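Acyl-[acyl-carrier-protein]--UDP-N-acetylglucosamine O-acyltransferase (Acinetobacter baumannii, PDB 4E6U) transfers an acyl chain from acyl carrier protein to UDP-N-acetylglucosamine, a step of lipopolysaccharide (lipid A) synthesis. Local coordinates at residues 135-140 with 147-152; 151-156 with 169-174. One frame throughout, in Å; residues are numbered along the deposited sequence.

Both contacts belong to the left-handed parallel beta-helix of LpxA, are partly buried, and share Asp151 and His152, where contact 1 ends and contact 2 begins. Contact 1 joins two faces through the interior, burying 204 Å²: the buried Asn135, just before strand 136-137, bonds through its side-chain amide, and Phe137 within the strand meets an Ile149 methyl obliquely. Contact 2 stacks neighbouring coils within one face, strand 154-155 beside strand 172-173, and buries 536 Å² through a parallel backbone ladder and an outward-facing ring pair. The two meet where Asn135 OD1 probably takes a hydrogen bond from Val153 N, 2.8 Å away; strands 136-137 and 154-155 are sheet neighbours.

Contact 1 of 2, residues 135-140 with 147-152; sequences NIFANN and VHIGDH. With EDO (1,2-ethanediol), chain J; EDO (1,2-ethanediol), chain L.
The carboxamide of Asn135 reaches the corner at Gly150 and Asp151, and its ND2 donates to Gly150 O at 2.9 Å. That oxygen lies close to the amide plane, and the N-H...O angle of 152° describes a moderately bent bond. Seen from the acceptor, the donor is tilted 21° from the carbonyl plane. CG stands beside the backbone N and anti to the carbonyl carbon (chi1 -59°), which carries the amide across to the other chain segment. The other end of the amide faces the peptide following Asp151: OD1 is 3.1 Å from His152 N, but the angle is too poor for a hydrogen bond, and its strong partner is the next amide, Val153 N.

Next to the amide, Ile149 directs its side chain toward segment 135-140. In the conformer given here, one of two, its CG2 branch lies 4.1 Å from Asn135 OD1 and 4.4 Å from Phe137 CZ. The methyl approaches the phenyl ring obliquely, and Val131 adjoins both Phe137 and Ile149.

Outside the helix, Ile149 O accepts a bond of 2.7 Å from O2 of a 1,2-ethanediol, probably a crystallisation additive. A second diol binds Asn139 OD1, which also takes a hydrogen bond from Gln75 of the second subunit.

Strands 136-137 and 148-149 lie in different sheets of the left-handed beta-helix, so this is an internal link between faces. The amide of buried Asn135 is satisfied at both ends, by Gly150 O and Val153 N, which is consistent with a single amide orientation, while Phe137 and Ile149 contribute hydrocarbon to the interior beside it.

Contact 2 of 2, residues 151-156 with 169-174; sequences DHVIVG and SYSMIG
Asp151 N donates to Ser169 OG at 2.9 Å, with a nearly straight N-H...O angle of 169°, and Asp151 O accepts from Tyr170 N. Ser169 holds OG beside its own backbone N, placing the hydroxyl before the Asp151 amide. The ladder continues with Ile154 N to Ser171 O, Ile173 N to Ile154 O at 2.9 Å, and Gly156 N to Ile173 O at 2.8 Å. End-to-end directions differ by only 2°, as expected for parallel neighbouring coils.

On the outer side, the His152 and Tyr170 side chains run side by side in the same direction. Their ring planes are 5° apart, yet the centroids lie 5.3 Å from each other and the rings barely overlap; the nearest side-chain atoms are His152 CB and Tyr170 CD2, 3.6 Å apart, an oblique approach to the phenol ring. His134 meets His152 similarly, extending the row by one coil. Ile154 CD1 reaches Met172 CE on this same face. Facing inward, Val155 CG1 lies 4.1 Å from Ile173 CG2 in the conformer given, while Val153 CG1 packs against Ser171 OG, whose hydrogen bond goes to Asp168 O.

Beyond these, two waters link polar atoms of the two segments. One donates to Asp151 OD2 and also bonds Ser169 OG; another donates to both His152 O and Ser171 O. Asp151 OD1 accepts from Asp133 N, tying in the preceding coil, and Tyr170 O receives Asn200 ND2.

The contact thus joins successive coils of the left-handed beta-helix. Its backbone bonds set the register, and at the corner Ser169 OG and the two waters supplement the bond from Tyr170 N to Asp151 O. Outward lie the pairs His152-Tyr170 and Ile154-Met172, inward Val155-Ile173 and Val153-Ser171.

Contact 1 of 2, residues 135-140 with 147-152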
ATOM      1  N   ASN A 135      18.729  -8.431   1.667  1.00 12.92           N
ATOM      2  CA  ASN A 135      17.402  -8.338   2.252  1.00 12.46           C
ATOM      3  C   ASN A 135      16.309  -8.417   1.200  1.00 12.74           C
ATOM      4  O   ASN A 135      16.556  -8.116   0.029  1.00 13.56           O
ATOM      5  CB  ASN A 135      17.272  -7.036   3.012  1.00 12.98           C
ATOM      6  CG  ASN A 135      18.309  -6.909   4.106  1.00 13.39           C
ATOM      7  OD1 ASN A 135      18.305  -7.702   5.060  1.00 13.72           O
ATOM      8  ND2 ASN A 135      19.192  -5.932   3.991  1.00 13.59           N
ATOM      9  N   ILE A 136      15.117  -8.803   1.620  1.00 12.62           N
ATOM     10  CA  ILE A 136      13.960  -8.859   0.726  1.00 12.84           C
ATOM     11  C   ILE A 136      12.842  -8.102   1.393  1.00 13.12           C
ATOM     12  O   ILE A 136      12.432  -8.436   2.509  1.00 12.91           O
ATOM     13  CB  ILE A 136      13.494 -10.300   0.449  1.00 13.24           C
ATOM     14  CG1 ILE A 136      14.589 -11.104  -0.263  1.00 14.57           C
ATOM     15  CG2 ILE A 136      12.165 -10.279  -0.347  1.00 13.76           C
ATOM     16  CD1 ILE A 136      14.292 -12.595  -0.388  1.00 15.87           C
ATOM     17  N   PHE A 137      12.343  -7.072   0.717  1.00 12.51           N
ATOM     18  CA  PHE A 137      11.168  -6.321   1.149  1.00 12.90           C
ATOM     19  C   PHE A 137      10.054  -6.660   0.183  1.00 13.17           C
ATOM     20  O   PHE A 137      10.147  -6.340  -1.007  1.00 13.37           O
ATOM     21  CB  PHE A 137      11.443  -4.824   1.112  1.00 12.75           C
ATOM     22  CG  PHE A 137      12.624  -4.402   1.933  1.00 13.58           C
ATOM     23  CD1 PHE A 137      12.456  -4.010   3.259  1.00 15.32           C
ATOM     24  CD2 PHE A 137      13.901  -4.436   1.394  1.00 13.27           C
ATOM     25  CE1 PHE A 137      13.539  -3.623   4.019  1.00 17.24           C
ATOM     26  CE2 PHE A 137      14.990  -4.040   2.132  1.00 13.94           C
ATOM     27  CZ  PHE A 137      14.815  -3.633   3.459  1.00 16.21           C
ATOM     28  N   ALA A 138       9.022  -7.332   0.666  1.00 13.55           N
ATOM     29  CA  ALA A 138       7.891  -7.685  -0.179  1.00 14.31           C
ATOM     30  C   ALA A 138       7.031  -6.467  -0.487  1.00 14.27           C
ATOM     31  O   ALA A 138       7.284  -5.359  -0.018  1.00 15.18           O
ATOM     32  CB  ALA A 138       7.072  -8.804   0.447  1.00 15.52           C
ATOM     33  N   ASN A 139       6.026  -6.665  -1.317  1.00 13.82           N
ATOM     34  CA  ASN A 139       5.253  -5.538  -1.808  1.00 14.17           C
ATOM     35  C   ASN A 139       4.692  -4.660  -0.714  1.00 13.77           C
ATOM     36  O   ASN A 139       4.251  -5.165   0.321  1.00 13.51           O
ATOM     37  CB  ASN A 139       4.072  -6.043  -2.652  1.00 15.06           C
ATOM     38  CG  ASN A 139       4.498  -6.516  -4.004  1.00 17.82           C
ATOM     39  OD1 ASN A 139       5.440  -7.274  -4.122  1.00 17.57           O
ATOM     40  ND2 ASN A 139       3.788  -6.067  -5.055  1.00 20.63           N
ATOM     41  N   ASN A 140       4.663  -3.357  -0.949  1.00 13.29           N
ATOM     42  CA  ASN A 140       3.967  -2.410  -0.061  1.00 14.21           C
ATOM     43  C   ASN A 140       4.558  -2.282   1.352  1.00 15.22           C
ATOM     44  O   ASN A 140       3.867  -1.857   2.283  1.00 18.23           O
ATOM     45  CB  ASN A 140       2.460  -2.739   0.038  1.00 14.69           C
ATOM     46  CG  ASN A 140       1.729  -2.642  -1.293  1.00 15.85           C
ATOM     47  OD1 ASN A 140       2.032  -1.799  -2.123  1.00 15.67           O
ATOM     48  ND2 ASN A 140       0.757  -3.503  -1.490  1.00 18.06           N
ATOM     49  N   VAL A 147      15.257   3.855  10.550  1.00 12.72           N
ATOM     50  CA  VAL A 147      15.246   2.423  10.801  1.00 13.88           C
ATOM     51  C   VAL A 147      16.542   1.780  10.326  1.00 14.58           C
ATOM     52  O   VAL A 147      17.061   2.111   9.241  1.00 13.87           O
ATOM     53  CB  VAL A 147      14.008   1.739  10.118  1.00 13.35           C
ATOM     54  CG1 VAL A 147      14.111   0.216  10.120  1.00 13.30           C
ATOM     55  CG2 VAL A 147      12.731   2.173  10.803  1.00 14.13           C
ATOM     56  N   HIS A 148      17.088   0.864  11.122  1.00 14.28           N
ATOM     57  CA  HIS A 148      18.280   0.135  10.726  1.00 15.04           C
ATOM     58  C   HIS A 148      17.928  -1.325  10.504  1.00 15.79           C
ATOM     59  O   HIS A 148      17.401  -1.981  11.404  1.00 16.77           O
ATOM     60  CB  HIS A 148      19.398   0.283  11.780  1.00 16.25           C
ATOM     61  CG  HIS A 148      19.884   1.691  11.964  1.00 17.55           C
ATOM     62  ND1 HIS A 148      20.821   2.033  12.920  1.00 21.02           N
ATOM     63  CD2 HIS A 148      19.573   2.845  11.322  1.00 19.05           C
ATOM     64  CE1 HIS A 148      21.049   3.333  12.867  1.00 21.57           C
ATOM     65  NE2 HIS A 148      20.308   3.850  11.902  1.00 21.33           N
ATOM     66  N   ILE A 149      18.197  -1.817   9.296  1.00 14.47           N
ATOM     67  CA  ILE A 149      17.959  -3.201   8.894  1.00 14.86           C
ATOM     68  C   ILE A 149      19.318  -3.836   8.610  1.00 14.68           C
ATOM     69  O   ILE A 149      20.168  -3.247   7.924  1.00 14.41           O
ATOM     70  CB  ILE A 149      17.048  -3.286   7.637  1.00 15.27           C
ATOM     71  CG1 ILE A 149      15.841  -2.326   7.720  0.60 17.61           C
ATOM     72  CG2 ILE A 149      16.671  -4.732   7.341  0.60 15.50           C
ATOM     73  CD1 ILE A 149      14.564  -2.925   8.297  0.60 18.61           C
ATOM     74  N   GLY A 150      19.514  -5.041   9.142  1.00 14.44           N
ATOM     75  CA  GLY A 150      20.768  -5.773   8.968  1.00 14.62           C
ATOM     76  C   GLY A 150      20.852  -6.470   7.624  1.00 14.28           C
ATOM     77  O   GLY A 150      20.551  -5.857   6.591  1.00 15.09           O
ATOM     78  N   ASP A 151      21.282  -7.725   7.630  1.00 14.40           N
ATOM     79  CA  ASP A 151      21.463  -8.530   6.424  1.00 14.34           C
ATOM     80  C   ASP A 151      20.555  -9.738   6.438  1.00 14.18           C
ATOM     81  O   ASP A 151      20.208 -10.260   7.514  1.00 14.62           O
ATOM     82  CB  ASP A 151      22.905  -9.061   6.323  1.00 15.03           C
ATOM     83  CG  ASP A 151      23.952  -7.970   6.432  1.00 18.07           C
ATOM     84  OD1 ASP A 151      23.787  -6.860   5.917  1.00 16.63           O
ATOM     85  OD2 ASP A 151      25.005  -8.224   7.073  1.00 22.43           O
ATOM     86  N   HIS A 152      20.176 -10.221   5.261  1.00 13.45           N
ATOM     87  CA  HIS A 152      19.411 -11.470   5.156  1.00 13.76           C
ATOM     88  C   HIS A 152      18.075 -11.430   5.886  1.00 14.26           C
ATOM     89  O   HIS A 152      17.595 -12.445   6.388  1.00 15.52           O
ATOM     90  CB  HIS A 152      20.268 -12.654   5.636  1.00 14.90           C
ATOM     91  CG  HIS A 152      21.449 -12.910   4.767  1.00 18.01           C
ATOM     92  ND1 HIS A 152      21.344 -13.544   3.549  1.00 20.30           N
ATOM     93  CD2 HIS A 152      22.756 -12.602   4.925  1.00 21.17           C
ATOM     94  CE1 HIS A 152      22.543 -13.624   2.996  1.00 22.14           C
ATOM     95  NE2 HIS A 152      23.412 -13.051   3.805  1.00 22.35           N
TER
HETATM   96  C1  EDO J 309       3.805 -10.250  -3.621  1.00 45.86           C
HETATM   97  O1  EDO J 309       4.902  -9.899  -2.761  1.00 45.79           O
HETATM   98  C2  EDO J 309       2.537  -9.508  -3.210  1.00 46.03           C
HETATM   99  O2  EDO J 309       2.677  -9.015  -1.870  1.00 46.40           O
HETATM  100  C1  EDO L 311      22.718  -2.141  10.847  1.00 32.88           C
HETATM  101  O1  EDO L 311      22.104  -3.416  11.086  1.00 34.31           O
HETATM  102  C2  EDO L 311      22.337  -1.616   9.464  1.00 31.93           C
HETATM  103  O2  EDO L 311      22.742  -2.547   8.447  1.00 30.04           O

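Contact 2 of 2, residues 151-156 with 169-174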
ATOM      1  N   ASP A 151      21.282  -7.725   7.630  1.00 14.40           N
ATOM      2  CA  ASP A 151      21.463  -8.530   6.424  1.00 14.34           C
ATOM      3  C   ASP A 151      20.555  -9.738   6.438  1.00 14.18           C
ATOM      4  O   ASP A 151      20.208 -10.260   7.514  1.00 14.62           O
ATOM      5  CB  ASP A 151      22.905  -9.061   6.323  1.00 15.03           C
ATOM      6  CG  ASP A 151      23.952  -7.970   6.432  1.00 18.07           C
ATOM      7  OD1 ASP A 151      23.787  -6.860   5.917  1.00 16.63           O
ATOM      8  OD2 ASP A 151      25.005  -8.224   7.073  1.00 22.43           O
ATOM      9  N   HIS A 152      20.176 -10.221   5.261  1.00 13.45           N
ATOM     10  CA  HIS A 152      19.411 -11.470   5.156  1.00 13.76           C
ATOM     11  C   HIS A 152      18.075 -11.430   5.886  1.00 14.26           C
ATOM     12  O   HIS A 152      17.595 -12.445   6.388  1.00 15.52           O
ATOM     13  CB  HIS A 152      20.268 -12.654   5.636  1.00 14.90           C
ATOM     14  CG  HIS A 152      21.449 -12.910   4.767  1.00 18.01           C
ATOM     15  ND1 HIS A 152      21.344 -13.544   3.549  1.00 20.30           N
ATOM     16  CD2 HIS A 152      22.756 -12.602   4.925  1.00 21.17           C
ATOM     17  CE1 HIS A 152      22.543 -13.624   2.996  1.00 22.14           C
ATOM     18  NE2 HIS A 152      23.412 -13.051   3.805  1.00 22.35           N
ATOM     19  N   VAL A 153      17.471 -10.248   5.933  1.00 13.16           N
ATOM     20  CA  VAL A 153      16.159 -10.047   6.542  1.00 13.52           C
ATOM     21  C   VAL A 153      15.066 -10.216   5.482  1.00 13.86           C
ATOM     22  O   VAL A 153      15.274  -9.851   4.317  1.00 14.27           O
ATOM     23  CB  VAL A 153      16.063  -8.633   7.144  1.00 13.15           C
ATOM     24  CG1 VAL A 153      14.681  -8.364   7.735  1.00 13.71           C
ATOM     25  CG2 VAL A 153      17.173  -8.432   8.204  1.00 13.81           C
ATOM     26  N   ILE A 154      13.922 -10.763   5.870  1.00 13.64           N
ATOM     27  CA  ILE A 154      12.777 -10.833   4.961  1.00 14.36           C
ATOM     28  C   ILE A 154      11.645 -10.106   5.637  1.00 14.30           C
ATOM     29  O   ILE A 154      11.287 -10.413   6.786  1.00 14.56           O
ATOM     30  CB  ILE A 154      12.363 -12.273   4.634  1.00 15.32           C
ATOM     31  CG1 ILE A 154      13.520 -13.009   3.953  1.00 16.72           C
ATOM     32  CG2 ILE A 154      11.071 -12.309   3.775  1.00 16.64           C
ATOM     33  CD1 ILE A 154      13.282 -14.487   3.707  1.00 19.85           C
ATOM     34  N   VAL A 155      11.085  -9.123   4.938  1.00 13.55           N
ATOM     35  CA  VAL A 155       9.940  -8.378   5.445  1.00 14.34           C
ATOM     36  C   VAL A 155       8.725  -8.696   4.586  1.00 14.32           C
ATOM     37  O   VAL A 155       8.690  -8.388   3.393  1.00 14.43           O
ATOM     38  CB  VAL A 155      10.186  -6.865   5.481  1.00 13.67           C
ATOM     39  CG1 VAL A 155       9.007  -6.145   6.161  1.00 14.50           C
ATOM     40  CG2 VAL A 155      11.524  -6.539   6.181  1.00 14.73           C
ATOM     41  N   GLY A 156       7.729  -9.339   5.184  1.00 14.75           N
ATOM     42  CA  GLY A 156       6.539  -9.753   4.453  1.00 14.29           C
ATOM     43  C   GLY A 156       5.692  -8.581   3.983  1.00 13.66           C
ATOM     44  O   GLY A 156       5.748  -7.479   4.519  1.00 14.13           O
ATOM     45  N   SER A 169      19.861  -9.047  11.669  1.00 15.12           N
ATOM     46  CA  SER A 169      20.097 -10.025  10.614  1.00 14.70           C
ATOM     47  C   SER A 169      19.377 -11.334  10.794  1.00 15.66           C
ATOM     48  O   SER A 169      19.215 -11.799  11.930  1.00 16.01           O
ATOM     49  CB  SER A 169      21.590 -10.256  10.434  1.00 15.09           C
ATOM     50  OG  SER A 169      22.217  -9.052  10.047  1.00 15.41           O
ATOM     51  N   TYR A 170      18.923 -11.917   9.679  1.00 15.27           N
ATOM     52  CA  TYR A 170      18.275 -13.237   9.632  1.00 15.60           C
ATOM     53  C   TYR A 170      16.889 -13.288  10.264  1.00 15.20           C
ATOM     54  O   TYR A 170      16.306 -14.366  10.409  1.00 16.44           O
ATOM     55  CB  TYR A 170      19.174 -14.340  10.242  1.00 15.44           C
ATOM     56  CG  TYR A 170      20.576 -14.378   9.684  1.00 17.48           C
ATOM     57  CD1 TYR A 170      21.653 -13.915  10.439  1.00 18.52           C
ATOM     58  CD2 TYR A 170      20.829 -14.864   8.394  1.00 18.49           C
ATOM     59  CE1 TYR A 170      22.957 -13.946   9.935  1.00 21.60           C
ATOM     60  CE2 TYR A 170      22.120 -14.899   7.879  1.00 20.14           C
ATOM     61  CZ  TYR A 170      23.173 -14.430   8.650  1.00 22.60           C
ATOM     62  OH  TYR A 170      24.449 -14.472   8.127  1.00 26.57           O
ATOM     63  N   SER A 171      16.360 -12.129  10.643  1.00 14.82           N
ATOM     64  CA  SER A 171      14.999 -12.054  11.160  1.00 15.51           C
ATOM     65  C   SER A 171      13.982 -12.138  10.016  1.00 15.21           C
ATOM     66  O   SER A 171      14.326 -11.927   8.836  1.00 15.79           O
ATOM     67  CB  SER A 171      14.800 -10.778  11.965  1.00 15.72           C
ATOM     68  OG  SER A 171      14.980  -9.622  11.149  1.00 16.33           O
ATOM     69  N   MET A 172      12.750 -12.458  10.374  1.00 15.44           N
ATOM     70  CA  MET A 172      11.652 -12.514   9.408  1.00 16.09           C
ATOM     71  C   MET A 172      10.448 -11.839   9.990  1.00 16.65           C
ATOM     72  O   MET A 172      10.033 -12.139  11.111  1.00 17.04           O
ATOM     73  CB  MET A 172      11.292 -13.948   9.053  1.00 17.83           C
ATOM     74  CG  MET A 172      12.407 -14.739   8.383  1.00 21.24           C
ATOM     75  SD  MET A 172      11.893 -16.386   7.829  1.00 28.59           S
ATOM     76  CE  MET A 172      10.595 -15.963   6.664  1.00 26.57           C
ATOM     77  N   ILE A 173       9.881 -10.913   9.232  1.00 15.56           N
ATOM     78  CA  ILE A 173       8.673 -10.210   9.626  1.00 15.55           C
ATOM     79  C   ILE A 173       7.535 -10.778   8.787  1.00 15.72           C
ATOM     80  O   ILE A 173       7.599 -10.765   7.558  1.00 15.88           O
ATOM     81  CB  ILE A 173       8.832  -8.667   9.423  1.00 15.25           C
ATOM     82  CG1 ILE A 173       9.779  -8.103  10.492  0.60 16.47           C
ATOM     83  CG2 ILE A 173       7.474  -7.948   9.476  0.60 14.23           C
ATOM     84  CD1 ILE A 173      10.340  -6.735  10.183  0.60 15.71           C
ATOM     85  N   GLY A 174       6.496 -11.289   9.439  1.00 15.43           N
ATOM     86  CA  GLY A 174       5.360 -11.862   8.712  1.00 16.03           C
ATOM     87  C   GLY A 174       4.608 -10.812   7.918  1.00 16.46           C
ATOM     88  O   GLY A 174       4.653  -9.621   8.231  1.00 16.57           O
TER
HETATM   89  O   HOH W   1      24.854  -9.593   9.747  1.00 38.93           O
HETATM   90  O   HOH W   2      15.368 -13.811   7.011  1.00 19.16           O